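Local coordinates for oligopeptide ABC transporter, periplasmic oligopeptide-binding protein, putative (PDB 5IPW) that probably binds oligopeptides in the periplasm and delivers them to an ABC transporter for uptake into the cell, at residues E160-D163 with V167-E170; K354-V359 with L439-T444; L416-G421 with E429-P434. One frame throughout, in Å; residues are numbered along the deposited sequence.

The three contacts illustrate how chemistry follows place in a solute-binding protein. Contact 1, a hairpin edge that is only partly buried, lies on the opposite side of the chain's centre from the other two, its centre about 55 Å from that of contact 2 and about 64 Å from that of contact 3. It relies on backbone bonds between neighbouring strands, with long polar side chains above. Contact 2 is buried and purely apolar, one aromatic pair joining a helix to a sheet strand. Contact 3, nested in the loop that contact 2 closes, is also buried but adds a salt bridge. These two share a neighbourhood: Leu439 N and Arg431 O, 2.9 Å apart, are probably hydrogen-bonded.

Contact 1 of 3, residues E160-D163 with V167-E170; sequences EALD and VKFE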
loop_
_atom_site.group_PDB
_atom_site.type_symbol
_atom_site.label_atom_id
_atom_site.label_comp_id
_atom_site.label_asym_id
_atom_site.label_seq_id
_atom_site.Cartn_x
_atom_site.Cartn_y
_atom_site.Cartn_z
ATOM N N GLU A 160 -20.760 2.779 -18.098
ATOM C CA GLU A 160 -21.346 2.254 -19.324
ATOM C C GLU A 160 -20.289 1.866 -20.355
ATOM O O GLU A 160 -19.210 2.450 -20.421
ATOM C CB GLU A 160 -22.328 3.273 -19.924
ATOM C CG GLU A 160 -21.876 4.730 -19.828
ATOM C CD GLU A 160 -22.770 5.706 -20.583
ATOM O OE1 GLU A 160 -22.504 6.927 -20.507
ATOM O OE2 GLU A 160 -23.732 5.267 -21.252
ATOM N N ALA A 161 -20.616 0.861 -21.155
ATOM C CA ALA A 161 -19.752 0.442 -22.236
ATOM C C ALA A 161 -20.110 1.249 -23.472
ATOM O O ALA A 161 -21.092 0.947 -24.153
ATOM C CB ALA A 161 -19.911 -1.048 -22.497
ATOM N N LEU A 162 -19.322 2.286 -23.751
ATOM C CA LEU A 162 -19.505 3.096 -24.964
ATOM C C LEU A 162 -19.391 2.215 -26.207
ATOM O O LEU A 162 -20.082 2.430 -27.188
ATOM C CB LEU A 162 -18.496 4.243 -25.015
ATOM C CG LEU A 162 -18.630 5.281 -23.896
ATOM C CD1 LEU A 162 -17.407 6.183 -23.848
ATOM C CD2 LEU A 162 -19.897 6.107 -24.054
ATOM N N ASP A 163 -18.508 1.228 -26.152
ATOM C CA ASP A 163 -18.540 0.090 -27.072
ATOM C C ASP A 163 -17.856 -1.078 -26.370
ATOM O O ASP A 163 -17.485 -0.966 -25.202
ATOM C CB ASP A 163 -17.867 0.425 -28.408
ATOM C CG ASP A 163 -16.443 0.895 -28.241
ATOM O OD1 ASP A 163 -15.636 0.169 -27.628
ATOM O OD2 ASP A 163 -16.125 2.001 -28.725
ATOM N N VAL A 167 -14.930 1.782 -21.822
ATOM C CA VAL A 167 -15.753 1.881 -20.624
ATOM C C VAL A 167 -15.611 3.292 -20.075
ATOM O O VAL A 167 -14.513 3.860 -20.060
ATOM C CB VAL A 167 -15.368 0.822 -19.554
ATOM C CG1 VAL A 167 -13.894 0.893 -19.185
ATOM C CG2 VAL A 167 -16.243 0.954 -18.307
ATOM N N LYS A 168 -16.736 3.847 -19.634
ATOM C CA LYS A 168 -16.804 5.216 -19.155
ATOM C C LYS A 168 -17.298 5.220 -17.721
ATOM O O LYS A 168 -18.354 4.669 -17.427
ATOM C CB LYS A 168 -17.748 6.033 -20.049
ATOM C CG LYS A 168 -18.091 7.429 -19.535
ATOM C CD LYS A 168 -18.965 8.192 -20.523
ATOM C CE LYS A 168 -19.431 9.526 -19.950
ATOM N NZ LYS A 168 -19.883 10.467 -21.011
ATOM N N PHE A 169 -16.520 5.832 -16.837
ATOM C CA PHE A 169 -16.927 6.066 -15.458
ATOM C C PHE A 169 -17.273 7.540 -15.335
ATOM O O PHE A 169 -16.389 8.382 -15.467
ATOM C CB PHE A 169 -15.782 5.746 -14.490
ATOM C CG PHE A 169 -15.419 4.286 -14.424
ATOM C CD1 PHE A 169 -14.597 3.716 -15.385
ATOM C CD2 PHE A 169 -15.873 3.488 -13.382
ATOM C CE1 PHE A 169 -14.254 2.378 -15.320
ATOM C CE2 PHE A 169 -15.533 2.147 -13.314
ATOM C CZ PHE A 169 -14.723 1.591 -14.284
ATOM N N GLU A 170 -18.549 7.851 -15.113
ATOM C CA GLU A 170 -18.984 9.232 -14.892
ATOM C C GLU A 170 -19.400 9.403 -13.443
ATOM O O GLU A 170 -20.363 8.784 -12.987
ATOM C CB GLU A 170 -20.149 9.608 -15.812
ATOM C CG GLU A 170 -20.673 11.029 -15.601
ATOM C CD GLU A 170 -21.507 11.541 -16.764
ATOM O OE1 GLU A 170 -21.437 12.756 -17.056
ATOM O OE2 GLU A 170 -22.225 10.731 -17.393
#
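Lys168 and Glu160 face each other as an antiparallel hydrogen-bonded pair, and together they bury most of the surface in this contact. Their backbones are joined twice: Glu160 N donates to Lys168 O at 3.1 Å, and Lys168 N donates to Glu160 O at 2.9 Å. Above the backbone both side chains run outward in extended form, side by side, on the same face of the sheet. The contact between them is made by Glu160 OE1 and the Lys168 methylene CD, 3.8 Å apart; the charged ends approach without forming a salt bridge, Lys168 NZ lying 4.4 Å from Glu160 OE1. With CG anti to the backbone N (chi1 171°), the lysine stem passes Leu162, whose CD1 comes within 3.8 Å of Lys168 CB. On the other face Val167 sits buried against helix 129-140, while Val167 CA lies 3.5 Å from Glu160 O, a CA-H...O contact. Near the turn, Asp163 OD1 accepts hydrogen bonds from Tyr165 N and Thr166 OG1. Leu162 and Asp163 both face Thr166, a classic beta bulge in the beta hairpin that ends this antiparallel sheet.

Contact 2 of 3, residues K354-V359 with L439-T444; sequences KVFNDV and LRFTIT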
loop_
_atom_site.group_PDB
_atom_site.type_symbol
_atom_site.label_atom_id
_atom_site.label_comp_id
_atom_site.label_asym_id
_atom_site.label_seq_id
_atom_site.Cartn_x
_atom_site.Cartn_y
_atom_site.Cartn_z
ATOM N N LYS A 354 1.801 26.404 25.378
ATOM C CA LYS A 354 2.683 27.448 24.830
ATOM C C LYS A 354 4.066 26.915 24.466
ATOM O O LYS A 354 4.537 27.113 23.346
ATOM C CB LYS A 354 2.829 28.609 25.821
ATOM C CG LYS A 354 1.727 29.659 25.727
ATOM C CD LYS A 354 2.050 30.761 24.718
ATOM C CE LYS A 354 2.777 31.943 25.352
ATOM N NZ LYS A 354 4.136 31.595 25.855
ATOM N N VAL A 355 4.707 26.242 25.418
ATOM C CA VAL A 355 5.996 25.591 25.181
ATOM C C VAL A 355 5.921 24.606 24.008
ATOM O O VAL A 355 6.809 24.585 23.150
ATOM C CB VAL A 355 6.479 24.850 26.444
ATOM C CG1 VAL A 355 7.635 23.901 26.136
ATOM C CG2 VAL A 355 6.878 25.853 27.522
ATOM N N PHE A 356 4.855 23.804 23.978
ATOM C CA PHE A 356 4.657 22.754 22.958
ATOM C C PHE A 356 4.454 23.293 21.531
ATOM O O PHE A 356 4.946 22.706 20.571
ATOM C CB PHE A 356 3.466 21.854 23.347
ATOM C CG PHE A 356 3.761 20.849 24.447
ATOM C CD1 PHE A 356 4.979 20.821 25.118
ATOM C CD2 PHE A 356 2.783 19.948 24.831
ATOM C CE1 PHE A 356 5.215 19.898 26.125
ATOM C CE2 PHE A 356 3.014 19.027 25.838
ATOM C CZ PHE A 356 4.231 19.002 26.483
ATOM N N ASN A 357 3.739 24.401 21.387
ATOM C CA ASN A 357 3.510 24.995 20.067
ATOM C C ASN A 357 4.664 25.850 19.551
ATOM O O ASN A 357 4.614 26.351 18.428
ATOM C CB ASN A 357 2.235 25.825 20.070
ATOM C CG ASN A 357 0.992 24.966 20.050
ATOM O OD1 ASN A 357 0.442 24.684 18.987
ATOM N ND2 ASN A 357 0.550 24.532 21.225
ATOM N N ASP A 358 5.688 26.029 20.377
ATOM C CA ASP A 358 6.891 26.722 19.960
ATOM C C ASP A 358 7.722 25.757 19.129
ATOM O O ASP A 358 8.279 24.796 19.657
ATOM C CB ASP A 358 7.682 27.208 21.179
ATOM C CG ASP A 358 8.812 28.168 20.815
ATOM O OD1 ASP A 358 9.089 28.375 19.611
ATOM O OD2 ASP A 358 9.429 28.715 21.754
ATOM N N VAL A 359 7.792 26.029 17.828
ATOM C CA VAL A 359 8.558 25.212 16.880
ATOM C C VAL A 359 9.938 24.854 17.427
ATOM O O VAL A 359 10.395 23.711 17.321
ATOM C CB VAL A 359 8.770 25.953 15.541
ATOM C CG1 VAL A 359 9.497 25.053 14.549
ATOM C CG2 VAL A 359 7.443 26.428 14.951
ATOM N N LEU A 439 10.250 21.553 34.282
ATOM C CA LEU A 439 9.847 21.216 32.919
ATOM C C LEU A 439 9.759 19.697 32.778
ATOM O O LEU A 439 10.773 19.002 32.651
ATOM C CB LEU A 439 10.805 21.820 31.898
ATOM C CG LEU A 439 10.386 21.569 30.454
ATOM C CD1 LEU A 439 10.525 22.828 29.622
ATOM C CD2 LEU A 439 11.210 20.446 29.865
ATOM N N ARG A 440 8.525 19.202 32.819
ATOM C CA ARG A 440 8.250 17.783 32.890
ATOM C C ARG A 440 6.952 17.464 32.165
ATOM O O ARG A 440 6.007 18.256 32.180
ATOM C CB ARG A 440 8.154 17.336 34.351
ATOM C CG ARG A 440 7.709 15.891 34.554
ATOM C CD ARG A 440 7.685 15.512 36.025
ATOM N NE ARG A 440 7.296 14.116 36.227
ATOM C CZ ARG A 440 7.443 13.431 37.364
ATOM N NH1 ARG A 440 7.977 13.991 38.449
ATOM N NH2 ARG A 440 7.052 12.163 37.413
ATOM N N PHE A 441 6.921 16.300 31.524
ATOM C CA PHE A 441 5.683 15.751 30.989
ATOM C C PHE A 441 5.816 14.256 30.809
ATOM O O PHE A 441 6.912 13.708 30.888
ATOM C CB PHE A 441 5.281 16.429 29.679
ATOM C CG PHE A 441 6.310 16.325 28.593
ATOM C CD1 PHE A 441 7.367 17.225 28.533
ATOM C CD2 PHE A 441 6.212 15.346 27.614
ATOM C CE1 PHE A 441 8.312 17.142 27.524
ATOM C CE2 PHE A 441 7.155 15.257 26.602
ATOM C CZ PHE A 441 8.207 16.155 26.558
ATOM N N THR A 442 4.683 13.603 30.587
ATOM C CA THR A 442 4.628 12.155 30.457
ATOM C C THR A 442 4.441 11.751 28.995
ATOM O O THR A 442 3.573 12.278 28.301
ATOM C CB THR A 442 3.486 11.574 31.313
ATOM O OG1 THR A 442 3.859 11.622 32.695
ATOM C CG2 THR A 442 3.191 10.124 30.935
ATOM N N ILE A 443 5.273 10.815 28.544
ATOM C CA ILE A 443 5.128 10.223 27.225
ATOM C C ILE A 443 4.224 9.014 27.359
ATOM O O ILE A 443 4.514 8.090 28.121
ATOM C CB ILE A 443 6.481 9.777 26.637
ATOM C CG1 ILE A 443 7.405 10.984 26.456
ATOM C CG2 ILE A 443 6.276 9.072 25.299
ATOM C CD1 ILE A 443 8.840 10.619 26.147
ATOM N N THR A 444 3.128 9.036 26.611
ATOM C CA THR A 444 2.167 7.952 26.616
ATOM C C THR A 444 2.421 7.040 25.432
ATOM O O THR A 444 2.449 7.497 24.285
ATOM C CB THR A 444 0.737 8.493 26.499
ATOM O OG1 THR A 444 0.525 9.490 27.501
ATOM C CG2 THR A 444 -0.287 7.363 26.660
#
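Phe356 and Phe441 meet as an edge-to-face (T-shaped) aromatic pair, which packs a helix against a sheet strand in an alpha/beta unit of the periplasmic binding protein fold. Helix 350-357 supplies the edge, strand 440-445 the face. The ring centroids are 5.3 Å apart and the planes stand at 78°, so the outer rim of Phe356 addresses the pi surface of Phe441, which it meets off-centre, near the CG end of the ring. The atoms that do the touching are CZ and CE1 of Phe356, the latter 4.2 Å from Phe441 CD1. The first torsions explain the meeting. Phe441 has CG between its backbone N and carbonyl carbon (chi1 58°), which turns one ring face to the helix, whereas the Phe356 ring leaves its helix with CG anti to the carbonyl carbon and reaches across with its far end.

Further apolar side chains pack on the pair. Val355 and Leu439 come near each other beside the rings without touching, and Leu343 of strand 340-343 touches both phenylalanines. Trp461 of helix 448-462 and Val468 of strand 467-472 also pack on Phe441; that helix connects the neighbouring parallel strands 440-445 and 467-472, a beta-alpha-beta crossover.

Polar chemistry enters only beyond the rings, where Asp358 is the N-cap of helix 359-367. Between the two aromatic rings, the closest approach is Phe356 CZ to Phe441 CG, 4.0 Å, with Phe356 CZ also 4.1 Å from Phe441 CD1.

Contact 3 of 3, residues L416-G421 with E429-P434; sequences LLDEMG and EYRLLP
Leu417 lays its CB over one face of the Arg431 guanidinium, off-centre toward the rim and 3.4 Å from CZ, while its CD1 reaches Arg431 NE at 3.5 Å. The next residue of the helix takes the edge of the same group. Asp418 OD1 receives Arg431 NH1 at 2.7 Å with an N-H...O angle of 151°, and NH2 adds a weak bond to the same oxygen at 3.3 Å. A single carboxylate oxygen thus carries this salt bridge, met on its anti side and out of the carboxylate plane, although the two planar groups are only 22° apart. The bend of the arginine at chi3 (80°) carries the guanidinium round to this position. Within the family 5 solute-binding (periplasmic binding protein) fold, the loop that leads from helix 410-420 to strand 440-445 folds back on the helix's C-terminal end, where Gly421, with positive phi, breaks the helical path. A water donates to Gly421 O at 2.9 Å and to Leu432 O at 3.1 Å, bridging the helix terminus and the returning loop. Around the arginine, NE bonds to Ile464 O and Trp424 makes a cation-pi contact with the guanidinium. A leucine in place of Arg431 would probably deprive Asp418 OD1 of this salt-bridge partner and leave Ile464 O without this donor. Leu417 also packs on Phe361 and Ala364 of helix 359-367.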
loop_
_atom_site.group_PDB
_atom_site.type_symbol
_atom_site.label_atom_id
_atom_site.label_comp_id
_atom_site.label_asym_id
_atom_site.label_seq_id
_atom_site.Cartn_x
_atom_site.Cartn_y
_atom_site.Cartn_z
ATOM N N LEU A 416 18.923 25.980 21.839
ATOM C CA LEU A 416 17.575 26.354 21.370
ATOM C C LEU A 416 16.549 26.535 22.497
ATOM O O LEU A 416 15.635 27.358 22.386
ATOM C CB LEU A 416 17.048 25.363 20.316
ATOM C CG LEU A 416 17.234 25.798 18.856
ATOM C CD1 LEU A 416 16.970 24.629 17.921
ATOM C CD2 LEU A 416 16.335 26.978 18.501
ATOM N N LEU A 417 16.710 25.775 23.576
ATOM C CA LEU A 417 15.866 25.936 24.754
ATOM C C LEU A 417 16.222 27.236 25.477
ATOM O O LEU A 417 15.331 28.001 25.872
ATOM C CB LEU A 417 16.021 24.735 25.688
ATOM C CG LEU A 417 15.629 23.360 25.132
ATOM C CD1 LEU A 417 15.922 22.261 26.153
ATOM C CD2 LEU A 417 14.169 23.330 24.695
ATOM N N ASP A 418 17.523 27.496 25.621
ATOM C CA ASP A 418 17.995 28.755 26.205
ATOM C C ASP A 418 17.409 29.948 25.453
ATOM O O ASP A 418 17.026 30.939 26.070
ATOM C CB ASP A 418 19.526 28.833 26.211
ATOM C CG ASP A 418 20.176 27.696 26.992
ATOM O OD1 ASP A 418 19.507 27.094 27.861
ATOM O OD2 ASP A 418 21.362 27.400 26.733
ATOM N N GLU A 419 17.321 29.846 24.129
ATOM C CA GLU A 419 16.691 30.898 23.325
ATOM C C GLU A 419 15.237 31.158 23.733
ATOM O O GLU A 419 14.771 32.294 23.658
ATOM C CB GLU A 419 16.748 30.577 21.821
ATOM C CG GLU A 419 17.939 31.177 21.076
ATOM C CD GLU A 419 19.102 30.213 20.886
ATOM O OE1 GLU A 419 20.268 30.662 20.935
ATOM O OE2 GLU A 419 18.861 29.012 20.665
ATOM N N MET A 420 14.525 30.109 24.146
ATOM C CA MET A 420 13.112 30.226 24.537
ATOM C C MET A 420 12.915 30.916 25.889
ATOM O O MET A 420 11.893 31.564 26.117
ATOM C CB MET A 420 12.445 28.847 24.559
ATOM C CG MET A 420 12.367 28.161 23.200
ATOM S SD MET A 420 11.783 26.450 23.278
ATOM C CE MET A 420 10.308 26.617 24.283
ATOM N N GLY A 421 13.900 30.784 26.771
ATOM C CA GLY A 421 13.807 31.333 28.114
ATOM C C GLY A 421 13.543 30.264 29.148
ATOM O O GLY A 421 13.246 30.571 30.295
ATOM N N GLU A 429 19.826 20.409 36.742
ATOM C CA GLU A 429 19.425 19.023 36.485
ATOM C C GLU A 429 18.337 18.971 35.412
ATOM O O GLU A 429 18.455 18.235 34.429
ATOM C CB GLU A 429 18.937 18.359 37.776
ATOM C CG GLU A 429 18.549 16.897 37.601
ATOM C CD GLU A 429 18.368 16.168 38.917
ATOM O OE1 GLU A 429 18.006 16.816 39.924
ATOM O OE2 GLU A 429 18.584 14.938 38.940
ATOM N N TYR A 430 17.276 19.743 35.626
ATOM C CA TYR A 430 16.257 19.981 34.608
ATOM C C TYR A 430 16.005 21.473 34.559
ATOM O O TYR A 430 16.403 22.198 35.464
ATOM C CB TYR A 430 14.961 19.244 34.944
ATOM C CG TYR A 430 15.102 17.738 35.005
ATOM C CD1 TYR A 430 15.347 16.993 33.852
ATOM C CD2 TYR A 430 14.980 17.054 36.212
ATOM C CE1 TYR A 430 15.472 15.610 33.903
ATOM C CE2 TYR A 430 15.101 15.672 36.273
ATOM C CZ TYR A 430 15.348 14.955 35.117
ATOM O OH TYR A 430 15.466 13.588 35.182
ATOM N N ARG A 431 15.346 21.937 33.507
ATOM C CA ARG A 431 14.982 23.349 33.435
ATOM C C ARG A 431 13.538 23.565 33.902
ATOM O O ARG A 431 12.925 22.642 34.454
ATOM C CB ARG A 431 15.299 23.956 32.056
ATOM C CG ARG A 431 14.780 23.235 30.832
ATOM C CD ARG A 431 15.302 23.941 29.586
ATOM N NE ARG A 431 16.690 23.586 29.264
ATOM C CZ ARG A 431 17.577 24.388 28.664
ATOM N NH1 ARG A 431 17.266 25.638 28.315
ATOM N NH2 ARG A 431 18.802 23.938 28.416
ATOM N N LEU A 432 13.019 24.782 33.731
ATOM C CA LEU A 432 11.769 25.183 34.370
ATOM C C LEU A 432 10.846 25.949 33.428
ATOM O O LEU A 432 11.304 26.652 32.525
ATOM C CB LEU A 432 12.063 26.070 35.587
ATOM C CG LEU A 432 13.022 25.556 36.667
ATOM C CD1 LEU A 432 13.363 26.690 37.620
ATOM C CD2 LEU A 432 12.457 24.366 37.434
ATOM N N LEU A 433 9.543 25.826 33.674
ATOM C CA LEU A 433 8.534 26.545 32.902
ATOM C C LEU A 433 8.457 27.991 33.408
ATOM O O LEU A 433 8.952 28.284 34.494
ATOM C CB LEU A 433 7.167 25.860 33.046
ATOM C CG LEU A 433 7.069 24.367 32.719
ATOM C CD1 LEU A 433 5.692 23.835 33.082
ATOM C CD2 LEU A 433 7.365 24.105 31.251
ATOM N N PRO A 434 7.813 28.893 32.638
ATOM C CA PRO A 434 7.621 30.284 33.078
ATOM C C PRO A 434 6.977 30.474 34.456
ATOM O O PRO A 434 7.081 31.564 35.017
ATOM C CB PRO A 434 6.700 30.870 32.005
ATOM C CG PRO A 434 7.019 30.091 30.782
ATOM C CD PRO A 434 7.342 28.696 31.255
HETATM O O HOH W 1 11.303 29.715 32.204
#